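Side-chain contacts in succinate dehydrogenase subunit A (Mycolicibacterium smegmatis, PDB 7D6V), which probably oxidises succinate to fumarate as the FAD-binding flavoprotein subunit of the respiratory succinate dehydrogenase Sdh1: residues N480-H485 with F530-H535; A486-S491 with R541-V546. All blocks are in the same frame, centred on the assembly; numbering follows the deposited sequence.

In the fold
Contacts 1 and 2 join the same two helices, 481-495 and 532-556. Contact 1 lies at the N-terminal starts of both, and contact 2 lies further along them. Their centres are about 13 Å apart. They meet where His-485 of contact 1 packs against Met-543 of contact 2, with NE2 3.6 Å from SD. The hydrogen bond of that NE2 goes instead to the backbone oxygen of Lys-214. Contact 1 faces the iron-sulfur subunit, whereas no other protein chain touches the segments of contact 2. Contact 2 is the more central, about 16 Å between its centre and that of the chain against 23 Å for contact 1. The side chain of Met-543 is about 11 Å from the bound FAD.

Contact 1 (N480-H485 with F530-H535); sequences NPYTLH and FNPGWH
Pro-481 and Tyr-482 meet the backbone of Gly-533 at the start of the other helix. The contact is van der Waals in kind. CG of Pro-481 lies 3.8 Å from the carbonyl O of Gly-533. The Tyr-482 ring reaches further. CG of Tyr-482 is anti to the carbonyl carbon of the residue (chi1 -64°). Although its CB does not face 530-535, the far end of the ring comes close to Gly-533. CE2 then comes 4.1 Å from CA of Gly-533, which approaches the ring obliquely. The hydroxyl OH lies 3.7 Å from N of Gly-533 and 4.2 Å from CB of Pro-532. Gly-533 has no side chain, and its bare backbone takes the approach of both residues.

The polar interactions run within each segment or to another subunit. Asn-480 OD1 caps N of Tyr-482 at 3.1 Å, a weak bond. The same oxygen sits in plane at the edge of the Tyr-482 ring. Asn-531 OD1 makes a similar weak cap to N of Gly-533, at 3.4 Å. Tyr-482 OH is hydrogen-bonded to the carbonyl oxygen of Pro-46 of the iron-sulfur subunit.

Two Asn-Pro helix starts thus lie side by side, each with an asparagine N-cap. Tyr-482, Asn-531 and Pro-532 also touch the iron-sulfur subunit.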
ATOM      1  N   ASN A 480      -1.005  26.322  22.494  1.00 20.91           N
ATOM      2  CA  ASN A 480      -1.041  25.703  21.175  1.00 20.91           C
ATOM      3  C   ASN A 480      -1.070  24.184  21.315  1.00 20.91           C
ATOM      4  O   ASN A 480      -0.251  23.623  22.049  1.00 20.91           O
ATOM      5  CB  ASN A 480       0.170  26.132  20.354  1.00 20.91           C
ATOM      6  CG  ASN A 480      -0.004  25.867  18.876  1.00 20.91           C
ATOM      7  OD1 ASN A 480       0.336  24.797  18.383  1.00 20.91           O
ATOM      8  ND2 ASN A 480      -0.536  26.846  18.159  1.00 20.91           N
ATOM      9  N   PRO A 481      -2.006  23.493  20.655  1.00 19.65           N
ATOM     10  CA  PRO A 481      -2.035  22.024  20.764  1.00 19.65           C
ATOM     11  C   PRO A 481      -0.755  21.351  20.302  1.00 19.65           C
ATOM     12  O   PRO A 481      -0.326  20.360  20.907  1.00 19.65           O
ATOM     13  CB  PRO A 481      -3.227  21.631  19.878  1.00 19.65           C
ATOM     14  CG  PRO A 481      -4.026  22.869  19.715  1.00 19.65           C
ATOM     15  CD  PRO A 481      -3.079  24.012  19.794  1.00 19.65           C
ATOM     16  N   TYR A 482      -0.133  21.863  19.239  1.00 18.28           N
ATOM     17  CA  TYR A 482       1.077  21.246  18.710  1.00 18.28           C
ATOM     18  C   TYR A 482       2.233  21.357  19.695  1.00 18.28           C
ATOM     19  O   TYR A 482       3.004  20.405  19.870  1.00 18.28           O
ATOM     20  CB  TYR A 482       1.441  21.887  17.371  1.00 18.28           C
ATOM     21  CG  TYR A 482       0.418  21.658  16.284  1.00 18.28           C
ATOM     22  CD1 TYR A 482       0.501  20.557  15.448  1.00 18.28           C
ATOM     23  CD2 TYR A 482      -0.633  22.541  16.095  1.00 18.28           C
ATOM     24  CE1 TYR A 482      -0.429  20.342  14.456  1.00 18.28           C
ATOM     25  CE2 TYR A 482      -1.570  22.332  15.104  1.00 18.28           C
ATOM     26  CZ  TYR A 482      -1.462  21.231  14.289  1.00 18.28           C
ATOM     27  OH  TYR A 482      -2.389  21.018  13.300  1.00 18.28           O
ATOM     28  N   THR A 483       2.364  22.510  20.353  1.00 19.95           N
ATOM     29  CA  THR A 483       3.413  22.692  21.350  1.00 19.95           C
ATOM     30  C   THR A 483       3.232  21.734  22.520  1.00 19.95           C
ATOM     31  O   THR A 483       4.193  21.098  22.975  1.00 19.95           O
ATOM     32  CB  THR A 483       3.417  24.145  21.828  1.00 19.95           C
ATOM     33  OG1 THR A 483       3.855  24.995  20.763  1.00 19.95           O
ATOM     34  CG2 THR A 483       4.338  24.323  23.022  1.00 19.95           C
ATOM     35  N   LEU A 484       1.998  21.606  23.013  1.00 20.01           N
ATOM     36  CA  LEU A 484       1.726  20.690  24.115  1.00 20.01           C
ATOM     37  C   LEU A 484       2.012  19.250  23.711  1.00 20.01           C
ATOM     38  O   LEU A 484       2.579  18.476  24.493  1.00 20.01           O
ATOM     39  CB  LEU A 484       0.273  20.831  24.567  1.00 20.01           C
ATOM     40  CG  LEU A 484      -0.111  21.977  25.502  1.00 20.01           C
ATOM     41  CD1 LEU A 484      -1.620  22.128  25.541  1.00 20.01           C
ATOM     42  CD2 LEU A 484       0.429  21.764  26.894  1.00 20.01           C
ATOM     43  N   HIS A 485       1.615  18.872  22.494  1.00 19.40           N
ATOM     44  CA  HIS A 485       1.866  17.518  22.019  1.00 19.40           C
ATOM     45  C   HIS A 485       3.359  17.231  21.936  1.00 19.40           C
ATOM     46  O   HIS A 485       3.816  16.153  22.335  1.00 19.40           O
ATOM     47  CB  HIS A 485       1.202  17.309  20.661  1.00 19.40           C
ATOM     48  CG  HIS A 485       1.341  15.918  20.130  1.00 19.40           C
ATOM     49  ND1 HIS A 485       1.402  15.639  18.782  1.00 19.40           N
ATOM     50  CD2 HIS A 485       1.427  14.726  20.765  1.00 19.40           C
ATOM     51  CE1 HIS A 485       1.520  14.336  18.609  1.00 19.40           C
ATOM     52  NE2 HIS A 485       1.537  13.759  19.797  1.00 19.40           N
ATOM     53  N   PHE A 530     -12.960  20.149   9.062  1.00 16.56           N
ATOM     54  CA  PHE A 530     -11.755  19.318   8.991  1.00 16.56           C
ATOM     55  C   PHE A 530     -10.544  20.090   9.522  1.00 16.56           C
ATOM     56  O   PHE A 530      -9.608  20.424   8.800  1.00 16.56           O
ATOM     57  CB  PHE A 530     -11.522  18.802   7.567  1.00 16.56           C
ATOM     58  CG  PHE A 530     -10.351  17.866   7.444  1.00 16.56           C
ATOM     59  CD1 PHE A 530     -10.479  16.561   7.883  1.00 16.56           C
ATOM     60  CD2 PHE A 530      -9.139  18.267   6.942  1.00 16.56           C
ATOM     61  CE1 PHE A 530      -9.436  15.677   7.790  1.00 16.56           C
ATOM     62  CE2 PHE A 530      -8.083  17.386   6.864  1.00 16.56           C
ATOM     63  CZ  PHE A 530      -8.235  16.090   7.285  1.00 16.56           C
ATOM     64  N   ASN A 531     -10.616  20.423  10.811  1.00 16.18           N
ATOM     65  CA  ASN A 531      -9.618  21.244  11.483  1.00 16.18           C
ATOM     66  C   ASN A 531      -8.670  20.351  12.274  1.00 16.18           C
ATOM     67  O   ASN A 531      -9.006  19.935  13.392  1.00 16.18           O
ATOM     68  CB  ASN A 531     -10.306  22.253  12.406  1.00 16.18           C
ATOM     69  CG  ASN A 531      -9.366  23.322  12.910  1.00 16.18           C
ATOM     70  OD1 ASN A 531      -8.153  23.205  12.791  1.00 16.18           O
ATOM     71  ND2 ASN A 531      -9.928  24.369  13.494  1.00 16.18           N
ATOM     72  N   PRO A 532      -7.483  20.026  11.751  1.00 16.10           N
ATOM     73  CA  PRO A 532      -6.601  19.086  12.462  1.00 16.10           C
ATOM     74  C   PRO A 532      -6.052  19.613  13.776  1.00 16.10           C
ATOM     75  O   PRO A 532      -5.670  18.801  14.627  1.00 16.10           O
ATOM     76  CB  PRO A 532      -5.475  18.823  11.455  1.00 16.10           C
ATOM     77  CG  PRO A 532      -5.537  19.947  10.503  1.00 16.10           C
ATOM     78  CD  PRO A 532      -6.942  20.420  10.442  1.00 16.10           C
ATOM     79  N   GLY A 533      -5.994  20.930  13.981  1.00 15.58           N
ATOM     80  CA  GLY A 533      -5.611  21.440  15.287  1.00 15.58           C
ATOM     81  C   GLY A 533      -6.648  21.123  16.346  1.00 15.58           C
ATOM     82  O   GLY A 533      -6.312  20.743  17.471  1.00 15.58           O
ATOM     83  N   TRP A 534      -7.925  21.254  15.989  1.00 15.99           N
ATOM     84  CA  TRP A 534      -9.008  20.850  16.877  1.00 15.99           C
ATOM     85  C   TRP A 534      -8.954  19.353  17.161  1.00 15.99           C
ATOM     86  O   TRP A 534      -9.152  18.919  18.303  1.00 15.99           O
ATOM     87  CB  TRP A 534     -10.339  21.254  16.243  1.00 15.99           C
ATOM     88  CG  TRP A 534     -11.564  20.847  16.987  1.00 15.99           C
ATOM     89  CD1 TRP A 534     -11.769  20.908  18.328  1.00 15.99           C
ATOM     90  CD2 TRP A 534     -12.774  20.338  16.418  1.00 15.99           C
ATOM     91  NE1 TRP A 534     -13.027  20.458  18.636  1.00 15.99           N
ATOM     92  CE2 TRP A 534     -13.665  20.102  17.478  1.00 15.99           C
ATOM     93  CE3 TRP A 534     -13.189  20.057  15.114  1.00 15.99           C
ATOM     94  CZ2 TRP A 534     -14.947  19.596  17.278  1.00 15.99           C
ATOM     95  CZ3 TRP A 534     -14.461  19.552  14.918  1.00 15.99           C
ATOM     96  CH2 TRP A 534     -15.324  19.328  15.993  1.00 15.99           C
ATOM     97  N   HIS A 535      -8.676  18.550  16.133  1.00 15.62           N
ATOM     98  CA  HIS A 535      -8.578  17.107  16.314  1.00 15.62           C
ATOM     99  C   HIS A 535      -7.431  16.743  17.248  1.00 15.62           C
ATOM    100  O   HIS A 535      -7.568  15.855  18.098  1.00 15.62           O
ATOM    101  CB  HIS A 535      -8.403  16.426  14.958  1.00 15.62           C
ATOM    102  CG  HIS A 535      -9.450  16.795  13.954  1.00 15.62           C
ATOM    103  ND1 HIS A 535      -9.281  16.611  12.599  1.00 15.62           N
ATOM    104  CD2 HIS A 535     -10.681  17.338  14.109  1.00 15.62           C
ATOM    105  CE1 HIS A 535     -10.361  17.027  11.962  1.00 15.62           C
ATOM    106  NE2 HIS A 535     -11.225  17.470  12.855  1.00 15.62           N
TER

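Contact 2 (A486-S491 with R541-V546); sequences AELQQS and RNMLLV
This helix-helix contact belongs to the helical C-terminal region of the fumarate reductase flavoprotein family, and Leu-488 packs in it against Met-543 and Leu-544. All three side chains are buried, and the interaction is apolar. Leu-488 points toward helix 532-556. With CG of Leu-488 anti to the backbone N (chi1 169°), its two methyls reach the helix opposite and take different neighbours. CD2 lies 3.9 Å from CB of Met-543, so it meets the root of that side chain. CD1 lies 4.2 Å from CD2 of Leu-544, a contact between methyl ends. Leu-488 crosses both partners at a slant. The CB of Met-543 faces 486-491, and CB is the atom that touches Leu-488. Leu-544 joins with its outer end, which comes nearer than its root. The closest CA atoms are those of Leu-488 and Leu-544, 7.9 Å apart.

On 486-491, the Ser-491 OG donates to the backbone O of Glu-487 at 3.0 Å. That oxygen also accepts from N of Ser-491, and the two donors come from opposite faces of its carbonyl plane.

Leu-515 of helix 502-518 touches Leu-488 and Leu-544, and Leu-512 touches Leu-488. On helix 532-556, Leu-545 and Val-546 pack against helix 230-236.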
ATOM      1  N   ALA A 486       4.135  18.185  21.416  1.00 20.22           N
ATOM      2  CA  ALA A 486       5.579  17.997  21.326  1.00 20.22           C
ATOM      3  C   ALA A 486       6.210  17.875  22.706  1.00 20.22           C
ATOM      4  O   ALA A 486       7.111  17.053  22.913  1.00 20.22           O
ATOM      5  CB  ALA A 486       6.208  19.150  20.547  1.00 20.22           C
ATOM      6  N   GLU A 487       5.757  18.689  23.664  1.00 21.83           N
ATOM      7  CA  GLU A 487       6.305  18.595  25.014  1.00 21.83           C
ATOM      8  C   GLU A 487       5.988  17.246  25.647  1.00 21.83           C
ATOM      9  O   GLU A 487       6.850  16.635  26.292  1.00 21.83           O
ATOM     10  CB  GLU A 487       5.778  19.737  25.878  1.00 21.83           C
ATOM     11  CG  GLU A 487       6.234  21.103  25.411  1.00 21.83           C
ATOM     12  CD  GLU A 487       5.939  22.191  26.417  1.00 21.83           C
ATOM     13  OE1 GLU A 487       5.510  21.861  27.540  1.00 21.83           O
ATOM     14  OE2 GLU A 487       6.138  23.379  26.084  1.00 21.83           O
ATOM     15  N   LEU A 488       4.757  16.758  25.463  1.00 21.22           N
ATOM     16  CA  LEU A 488       4.408  15.435  25.969  1.00 21.22           C
ATOM     17  C   LEU A 488       5.274  14.358  25.335  1.00 21.22           C
ATOM     18  O   LEU A 488       5.751  13.446  26.023  1.00 21.22           O
ATOM     19  CB  LEU A 488       2.933  15.139  25.710  1.00 21.22           C
ATOM     20  CG  LEU A 488       2.523  13.683  25.948  1.00 21.22           C
ATOM     21  CD1 LEU A 488       2.476  13.375  27.428  1.00 21.22           C
ATOM     22  CD2 LEU A 488       1.191  13.375  25.296  1.00 21.22           C
ATOM     23  N   GLN A 489       5.478  14.439  24.019  1.00 20.71           N
ATOM     24  CA  GLN A 489       6.274  13.431  23.332  1.00 20.71           C
ATOM     25  C   GLN A 489       7.706  13.420  23.845  1.00 20.71           C
ATOM     26  O   GLN A 489       8.275  12.352  24.097  1.00 20.71           O
ATOM     27  CB  GLN A 489       6.242  13.682  21.829  1.00 20.71           C
ATOM     28  CG  GLN A 489       4.949  13.265  21.172  1.00 20.71           C
ATOM     29  CD  GLN A 489       5.029  13.306  19.667  1.00 20.71           C
ATOM     30  OE1 GLN A 489       5.447  14.303  19.086  1.00 20.71           O
ATOM     31  NE2 GLN A 489       4.628  12.219  19.024  1.00 20.71           N
ATOM     32  N   GLN A 490       8.298  14.604  24.021  1.00 22.40           N
ATOM     33  CA  GLN A 490       9.660  14.677  24.535  1.00 22.40           C
ATOM     34  C   GLN A 490       9.750  14.113  25.946  1.00 22.40           C
ATOM     35  O   GLN A 490      10.674  13.353  26.260  1.00 22.40           O
ATOM     36  CB  GLN A 490      10.159  16.121  24.505  1.00 22.40           C
ATOM     37  CG  GLN A 490      11.627  16.278  24.869  1.00 22.40           C
ATOM     38  CD  GLN A 490      12.553  15.644  23.852  1.00 22.40           C
ATOM     39  OE1 GLN A 490      12.824  16.219  22.801  1.00 22.40           O
ATOM     40  NE2 GLN A 490      13.040  14.448  24.158  1.00 22.40           N
ATOM     41  N   SER A 491       8.797  14.466  26.812  1.00 23.17           N
ATOM     42  CA  SER A 491       8.844  13.984  28.189  1.00 23.17           C
ATOM     43  C   SER A 491       8.704  12.468  28.254  1.00 23.17           C
ATOM     44  O   SER A 491       9.437  11.802  28.996  1.00 23.17           O
ATOM     45  CB  SER A 491       7.752  14.660  29.012  1.00 23.17           C
ATOM     46  OG  SER A 491       7.921  16.065  29.003  1.00 23.17           O
ATOM     47  N   ARG A 541      -6.246  14.763  25.273  1.00 18.84           N
ATOM     48  CA  ARG A 541      -6.740  14.314  26.572  1.00 18.84           C
ATOM     49  C   ARG A 541      -6.590  12.803  26.730  1.00 18.84           C
ATOM     50  O   ARG A 541      -6.172  12.317  27.793  1.00 18.84           O
ATOM     51  CB  ARG A 541      -8.192  14.766  26.767  1.00 18.84           C
ATOM     52  CG  ARG A 541      -9.236  14.005  25.968  1.00 18.84           C
ATOM     53  CD  ARG A 541     -10.609  14.645  26.074  1.00 18.84           C
ATOM     54  NE  ARG A 541     -11.266  14.378  27.350  1.00 18.84           N
ATOM     55  CZ  ARG A 541     -12.420  13.730  27.476  1.00 18.84           C
ATOM     56  NH1 ARG A 541     -13.048  13.274  26.403  1.00 18.84           N
ATOM     57  NH2 ARG A 541     -12.947  13.538  28.674  1.00 18.84           N
ATOM     58  N   ASN A 542      -6.885  12.045  25.670  1.00 18.26           N
ATOM     59  CA  ASN A 542      -6.642  10.610  25.691  1.00 18.26           C
ATOM     60  C   ASN A 542      -5.160  10.313  25.839  1.00 18.26           C
ATOM     61  O   ASN A 542      -4.769   9.410  26.591  1.00 18.26           O
ATOM     62  CB  ASN A 542      -7.185   9.965  24.419  1.00 18.26           C
ATOM     63  CG  ASN A 542      -8.606  10.376  24.120  1.00 18.26           C
ATOM     64  OD1 ASN A 542      -9.434  10.482  25.021  1.00 18.26           O
ATOM     65  ND2 ASN A 542      -8.895  10.615  22.850  1.00 18.26           N
ATOM     66  N   MET A 543      -4.319  11.064  25.124  1.00 19.47           N
ATOM     67  CA  MET A 543      -2.881  10.836  25.227  1.00 19.47           C
ATOM     68  C   MET A 543      -2.377  11.101  26.641  1.00 19.47           C
ATOM     69  O   MET A 543      -1.555  10.341  27.163  1.00 19.47           O
ATOM     70  CB  MET A 543      -2.136  11.696  24.208  1.00 19.47           C
ATOM     71  CG  MET A 543      -1.964  11.017  22.863  1.00 19.47           C
ATOM     72  SD  MET A 543      -0.903  11.910  21.720  1.00 19.47           S
ATOM     73  CE  MET A 543      -2.066  13.065  21.007  1.00 19.47           C
ATOM     74  N   LEU A 544      -2.871  12.162  27.282  1.00 19.85           N
ATOM     75  CA  LEU A 544      -2.451  12.471  28.645  1.00 19.85           C
ATOM     76  C   LEU A 544      -2.891  11.388  29.623  1.00 19.85           C
ATOM     77  O   LEU A 544      -2.114  10.981  30.497  1.00 19.85           O
ATOM     78  CB  LEU A 544      -3.003  13.830  29.069  1.00 19.85           C
ATOM     79  CG  LEU A 544      -2.361  15.069  28.442  1.00 19.85           C
ATOM     80  CD1 LEU A 544      -3.193  16.308  28.726  1.00 19.85           C
ATOM     81  CD2 LEU A 544      -0.942  15.252  28.942  1.00 19.85           C
ATOM     82  N   LEU A 545      -4.130  10.908  29.489  1.00 19.65           N
ATOM     83  CA  LEU A 545      -4.609   9.852  30.378  1.00 19.65           C
ATOM     84  C   LEU A 545      -3.779   8.580  30.222  1.00 19.65           C
ATOM     85  O   LEU A 545      -3.361   7.962  31.214  1.00 19.65           O
ATOM     86  CB  LEU A 545      -6.086   9.580  30.100  1.00 19.65           C
ATOM     87  CG  LEU A 545      -6.847   8.716  31.102  1.00 19.65           C
ATOM     88  CD1 LEU A 545      -6.814   9.359  32.463  1.00 19.65           C
ATOM     89  CD2 LEU A 545      -8.275   8.505  30.646  1.00 19.65           C
ATOM     90  N   VAL A 546      -3.510   8.187  28.975  1.00 19.81           N
ATOM     91  CA  VAL A 546      -2.745   6.967  28.736  1.00 19.81           C
ATOM     92  C   VAL A 546      -1.314   7.122  29.236  1.00 19.81           C
ATOM     93  O   VAL A 546      -0.730   6.179  29.784  1.00 19.81           O
ATOM     94  CB  VAL A 546      -2.798   6.593  27.245  1.00 19.81           C
ATOM     95  CG1 VAL A 546      -1.786   5.513  26.925  1.00 19.81           C
ATOM     96  CG2 VAL A 546      -4.195   6.132  26.874  1.00 19.81           C
TER